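Local coordinates for putative aminopeptidase (Leishmania major, PDB 5NTH), which binds actinonin at a two-manganese site and probably acts as an M17 leucyl aminopeptidase, removing N-terminal residues from peptides, at residues 118-123 / 149-154; 126-131 / 158-163. All coordinates share one frame; numbering follows the deposited sequence.

Contact 1 of 2, residues 118-123 / 149-154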
loop_
_atom_site.group_PDB
_atom_site.type_symbol
_atom_site.label_atom_id
_atom_site.label_comp_id
_atom_site.label_asym_id
_atom_site.label_seq_id
_atom_site.Cartn_x
_atom_site.Cartn_y
_atom_site.Cartn_z
ATOM N N ASP A 118 -7.672 -24.474 -28.001
ATOM C CA ASP A 118 -6.704 -24.110 -26.975
ATOM C C ASP A 118 -5.613 -25.155 -26.795
ATOM O O ASP A 118 -4.438 -24.835 -26.720
ATOM C CB ASP A 118 -7.374 -23.792 -25.609
ATOM C CG ASP A 118 -8.512 -24.742 -25.244
ATOM O OD1 ASP A 118 -8.601 -25.864 -25.795
ATOM O OD2 ASP A 118 -9.348 -24.350 -24.410
ATOM N N SER A 119 -6.021 -26.404 -26.701
ATOM C CA SER A 119 -5.084 -27.494 -26.562
ATOM C C SER A 119 -4.242 -27.679 -27.827
ATOM O O SER A 119 -3.068 -28.011 -27.759
ATOM C CB SER A 119 -5.853 -28.752 -26.211
ATOM O OG SER A 119 -6.494 -28.562 -24.961
ATOM N N MET A 120 -4.850 -27.426 -28.977
ATOM C CA MET A 120 -4.145 -27.489 -30.258
ATOM C C MET A 120 -3.012 -26.495 -30.272
ATOM O O MET A 120 -1.911 -26.826 -30.653
ATOM C CB MET A 120 -5.075 -27.168 -31.430
ATOM C CG MET A 120 -6.092 -28.240 -31.754
ATOM S SD MET A 120 -7.019 -27.927 -33.292
ATOM C CE MET A 120 -7.953 -29.463 -33.337
ATOM N N SER A 121 -3.313 -25.274 -29.858
ATOM C CA SER A 121 -2.301 -24.236 -29.708
ATOM C C SER A 121 -1.196 -24.602 -28.694
ATOM O O SER A 121 -0.012 -24.408 -28.983
ATOM C CB SER A 121 -2.974 -22.902 -29.377
ATOM O OG SER A 121 -3.394 -22.283 -30.584
ATOM N N GLU A 122 -1.565 -25.134 -27.534
ATOM C CA GLU A 122 -0.562 -25.559 -26.558
ATOM C C GLU A 122 0.302 -26.658 -27.141
ATOM O O GLU A 122 1.496 -26.688 -26.902
ATOM C CB GLU A 122 -1.176 -26.042 -25.239
ATOM C CG GLU A 122 -1.734 -24.926 -24.347
ATOM C CD GLU A 122 -2.443 -25.423 -23.072
ATOM O OE1 GLU A 122 -2.432 -26.651 -22.785
ATOM O OE2 GLU A 122 -3.011 -24.571 -22.345
ATOM N N ALA A 123 -0.297 -27.556 -27.910
ATOM C CA ALA A 123 0.426 -28.696 -28.422
ATOM C C ALA A 123 1.350 -28.306 -29.573
ATOM O O ALA A 123 2.510 -28.775 -29.640
ATOM C CB ALA A 123 -0.543 -29.752 -28.866
ATOM N N THR A 149 -11.464 -23.185 -39.610
ATOM C CA THR A 149 -11.032 -21.831 -39.207
ATOM C C THR A 149 -10.400 -21.834 -37.806
ATOM O O THR A 149 -9.429 -21.142 -37.579
ATOM C CB THR A 149 -12.145 -20.775 -39.322
ATOM O OG1 THR A 149 -13.236 -21.163 -38.502
ATOM C CG2 THR A 149 -12.636 -20.659 -40.752
ATOM N N ALA A 150 -10.931 -22.633 -36.892
ATOM C CA ALA A 150 -10.349 -22.808 -35.570
ATOM C C ALA A 150 -8.948 -23.433 -35.620
ATOM O O ALA A 150 -8.027 -23.005 -34.919
ATOM C CB ALA A 150 -11.269 -23.650 -34.712
ATOM N N VAL A 151 -8.782 -24.434 -36.463
ATOM C CA VAL A 151 -7.474 -24.977 -36.738
ATOM C C VAL A 151 -6.573 -23.920 -37.381
ATOM O O VAL A 151 -5.455 -23.727 -36.934
ATOM C CB VAL A 151 -7.548 -26.233 -37.637
ATOM C CG1 VAL A 151 -6.151 -26.788 -37.934
ATOM C CG2 VAL A 151 -8.361 -27.316 -36.956
ATOM N N ALA A 152 -7.005 -23.228 -38.418
ATOM C CA ALA A 152 -6.078 -22.280 -39.019
ATOM C C ALA A 152 -5.591 -21.259 -37.968
ATOM O O ALA A 152 -4.374 -20.992 -37.857
ATOM C CB ALA A 152 -6.696 -21.584 -40.201
ATOM N N ASN A 153 -6.551 -20.727 -37.195
ATOM C CA ASN A 153 -6.267 -19.852 -36.059
ATOM C C ASN A 153 -5.354 -20.492 -34.999
ATOM O O ASN A 153 -4.329 -19.918 -34.692
ATOM C CB ASN A 153 -7.581 -19.383 -35.419
ATOM C CG ASN A 153 -7.388 -18.317 -34.313
ATOM O OD1 ASN A 153 -6.381 -17.642 -34.246
ATOM N ND2 ASN A 153 -8.387 -18.161 -33.460
ATOM N N ALA A 154 -5.729 -21.663 -34.475
ATOM C CA ALA A 154 -5.002 -22.372 -33.384
ATOM C C ALA A 154 -3.544 -22.658 -33.691
ATOM O O ALA A 154 -2.676 -22.680 -32.788
ATOM C CB ALA A 154 -5.690 -23.678 -33.046
#

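Contact 2 of 2, residues 126-131 / 158-163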
loop_
_atom_site.group_PDB
_atom_site.type_symbol
_atom_site.label_atom_id
_atom_site.label_comp_id
_atom_site.label_asym_id
_atom_site.label_seq_id
_atom_site.Cartn_x
_atom_site.Cartn_y
_atom_site.Cartn_z
ATOM N N ALA A 126 4.557 -26.303 -28.251
ATOM C CA ALA A 126 5.535 -27.173 -27.649
ATOM C C ALA A 126 6.306 -28.017 -28.691
ATOM O O ALA A 126 7.401 -28.477 -28.428
ATOM C CB ALA A 126 4.861 -28.080 -26.634
ATOM N N ALA A 127 5.743 -28.235 -29.865
ATOM C CA ALA A 127 6.434 -28.964 -30.925
ATOM C C ALA A 127 7.363 -28.068 -31.724
ATOM O O ALA A 127 8.345 -28.544 -32.321
ATOM C CB ALA A 127 5.421 -29.603 -31.859
ATOM N N CYS A 128 7.069 -26.774 -31.755
ATOM C CA CYS A 128 7.880 -25.871 -32.559
ATOM C C CYS A 128 9.241 -25.633 -31.897
ATOM O O CYS A 128 10.177 -25.175 -32.563
ATOM C CB CYS A 128 7.165 -24.540 -32.815
ATOM S SG CYS A 128 5.599 -24.683 -33.692
ATOM N N GLY A 129 9.368 -25.940 -30.604
ATOM C CA GLY A 129 10.553 -25.525 -29.851
ATOM C C GLY A 129 11.870 -26.164 -30.267
ATOM O O GLY A 129 12.948 -25.641 -29.943
ATOM N N SER A 130 11.761 -27.305 -30.961
ATOM C CA SER A 130 12.911 -28.102 -31.408
ATOM C C SER A 130 13.110 -28.047 -32.930
ATOM O O SER A 130 13.944 -28.755 -33.463
ATOM C CB SER A 130 12.728 -29.552 -30.940
ATOM O OG SER A 130 11.366 -29.916 -31.114
ATOM N N VAL A 131 12.351 -27.207 -33.621
ATOM C CA VAL A 131 12.454 -27.106 -35.066
ATOM C C VAL A 131 13.584 -26.140 -35.393
ATOM O O VAL A 131 13.602 -25.008 -34.919
ATOM C CB VAL A 131 11.117 -26.653 -35.689
ATOM C CG1 VAL A 131 11.235 -26.431 -37.182
ATOM C CG2 VAL A 131 10.044 -27.687 -35.425
ATOM N N ALA A 158 0.079 -20.157 -32.707
ATOM C CA ALA A 158 0.954 -20.963 -31.853
ATOM C C ALA A 158 2.375 -21.109 -32.404
ATOM O O ALA A 158 3.222 -21.751 -31.794
ATOM C CB ALA A 158 0.331 -22.317 -31.581
ATOM N N ALA A 159 2.640 -20.470 -33.529
ATOM C CA ALA A 159 3.946 -20.534 -34.133
ATOM C C ALA A 159 4.861 -19.634 -33.370
ATOM O O ALA A 159 4.405 -18.684 -32.760
ATOM C CB ALA A 159 3.876 -20.066 -35.578
ATOM N N PRO A 160 6.166 -19.886 -33.453
ATOM C CA PRO A 160 7.104 -18.906 -32.886
ATOM C C PRO A 160 6.883 -17.521 -33.488
ATOM O O PRO A 160 6.686 -17.405 -34.696
ATOM C CB PRO A 160 8.513 -19.461 -33.243
ATOM C CG PRO A 160 8.299 -20.796 -33.890
ATOM C CD PRO A 160 6.837 -20.915 -34.275
ATOM N N HIS A 161 6.939 -16.487 -32.650
ATOM C CA HIS A 161 6.488 -15.143 -33.051
ATOM C C HIS A 161 7.477 -14.461 -33.966
ATOM O O HIS A 161 8.657 -14.616 -33.784
ATOM C CB HIS A 161 6.232 -14.271 -31.819
ATOM C CG HIS A 161 5.086 -14.744 -30.986
ATOM N ND1 HIS A 161 4.243 -13.888 -30.319
ATOM C CD2 HIS A 161 4.619 -15.994 -30.749
ATOM C CE1 HIS A 161 3.317 -14.591 -29.697
ATOM N NE2 HIS A 161 3.528 -15.869 -29.936
ATOM N N SER A 162 6.979 -13.691 -34.925
ATOM C CA SER A 162 7.826 -13.043 -35.908
ATOM C C SER A 162 8.595 -11.843 -35.398
ATOM O O SER A 162 9.646 -11.537 -35.938
ATOM C CB SER A 162 7.033 -12.663 -37.158
ATOM O OG SER A 162 6.231 -11.526 -36.975
ATOM N N TYR A 163 8.050 -11.136 -34.411
ATOM C CA TYR A 163 8.780 -10.049 -33.770
ATOM C C TYR A 163 9.754 -10.615 -32.761
ATOM O O TYR A 163 9.338 -11.264 -31.773
ATOM C CB TYR A 163 7.878 -9.021 -33.060
ATOM C CG TYR A 163 8.707 -7.879 -32.476
ATOM C CD1 TYR A 163 9.049 -6.792 -33.257
ATOM C CD2 TYR A 163 9.211 -7.925 -31.163
ATOM C CE1 TYR A 163 9.846 -5.776 -32.760
ATOM C CE2 TYR A 163 9.996 -6.889 -30.650
ATOM C CZ TYR A 163 10.318 -5.818 -31.462
ATOM O OH TYR A 163 11.100 -4.751 -31.022
#

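Contact 1 of 2, residues 118-123 / 149-154
Ser121 and Ala154 mark the point where helices 118-123 and 149-154 meet: the short axes approach to 9.1 Å and run at 33° to one another, and the two CA atoms lie only 4.9 Å apart. Ala154 presents only a methyl group at this point. Its CB rests against Met120 CB at 3.9 Å, while Met120 continues as an extended chain (chi2 -172°, chi3 175°) that delivers SD to Val151 CG2, also at 3.9 Å. The two longer side chains pass each other at a slant, and both lean on Val141 of strand 137-142, so the pair of helices is seated on the sheet beneath. Beside this apolar patch, Ser121 OG donates a hydrogen bond to the backbone carbonyl Ala154 O in the last turn of helix 148-156; the modelled separation of 2.4 Å is very short, and its exact value is doubtful. Arg157 NE is bonded to the same hydroxyl. The contact thus sets an apolar patch on the sheet side beside a polar point, where, if the short modelled separation is taken with caution, one hydroxyl appears to link a helix carbonyl and a guanidinium group.

Contact 2 of 2, residues 126-131 / 158-163
The loop after helix 148-156, part of the long crossover that joins strand 137-142 to the parallel strand 181-185 within the macro-like N-terminal domain of the M17 family, here brings Ala158 and Pro160 up to Cys128, just beyond helix 117-127. The backbones stay well apart, the nearest CA atoms being those of Cys128 and Ala159 at 6.8 Å, and the gap is bridged by a single thiol-bearing side chain. Cys128 CB lies 3.9 Å from Pro160 CD and 4.1 Å from Pro160 CG, so the methylene rests against the pyrrolidine ring at two of its carbons. With SG anti to the carbonyl carbon (chi1 -60°), the sulfur sits beside its own backbone N and also meets the ring, at 4.0 Å from Pro160 CD. A looser approach brings Cys128 SG to 4.2 Å from Ala158 O. No hydrogen bond joins the two segments, which bury only 99 Å² between them, and the contact is one of van der Waals packing. Each side is organised by its own chain: Val131 N bonds to Cys128 O and closes a turn, whereas Ala159, Pro160 and His161 follow an extended path that carries the loop away from the cysteine. Around this point, Cys128 and Val131 both pack on Leu137 at the start of strand 137-142, and Ala158 lies on Val124 of helix 117-127. Further along the loop, Ala159 touches Gln214 and His161 ND1 is hydrogen-bonded to Asp221, so the extended segment spans from helix 117-127 to the C-terminal part of helix 203-221.

In the fold
Contacts 1 and 2 are successive places along one pairing: helix 117-127 meets helix 148-156, and the residues just after it meet the loop that follows. Their centres are 13 Å apart, and they touch directly where Ser121 O of contact 1 packs on Ala158 CB of contact 2 at 3.4 Å. The character changes from a buried helix pair with a very short serine-to-carbonyl hydrogen bond to a partly buried van der Waals touch without hydrogen bonds. Both lie in the N-terminal domain, away from the manganese ions and actinonin of the catalytic domain. Other residues of the same segments reach neighbouring subunits: Asp118 OD2 is hydrogen-bonded to Tyr465 OH of a second subunit, and Tyr163 packs on Val373 of a third.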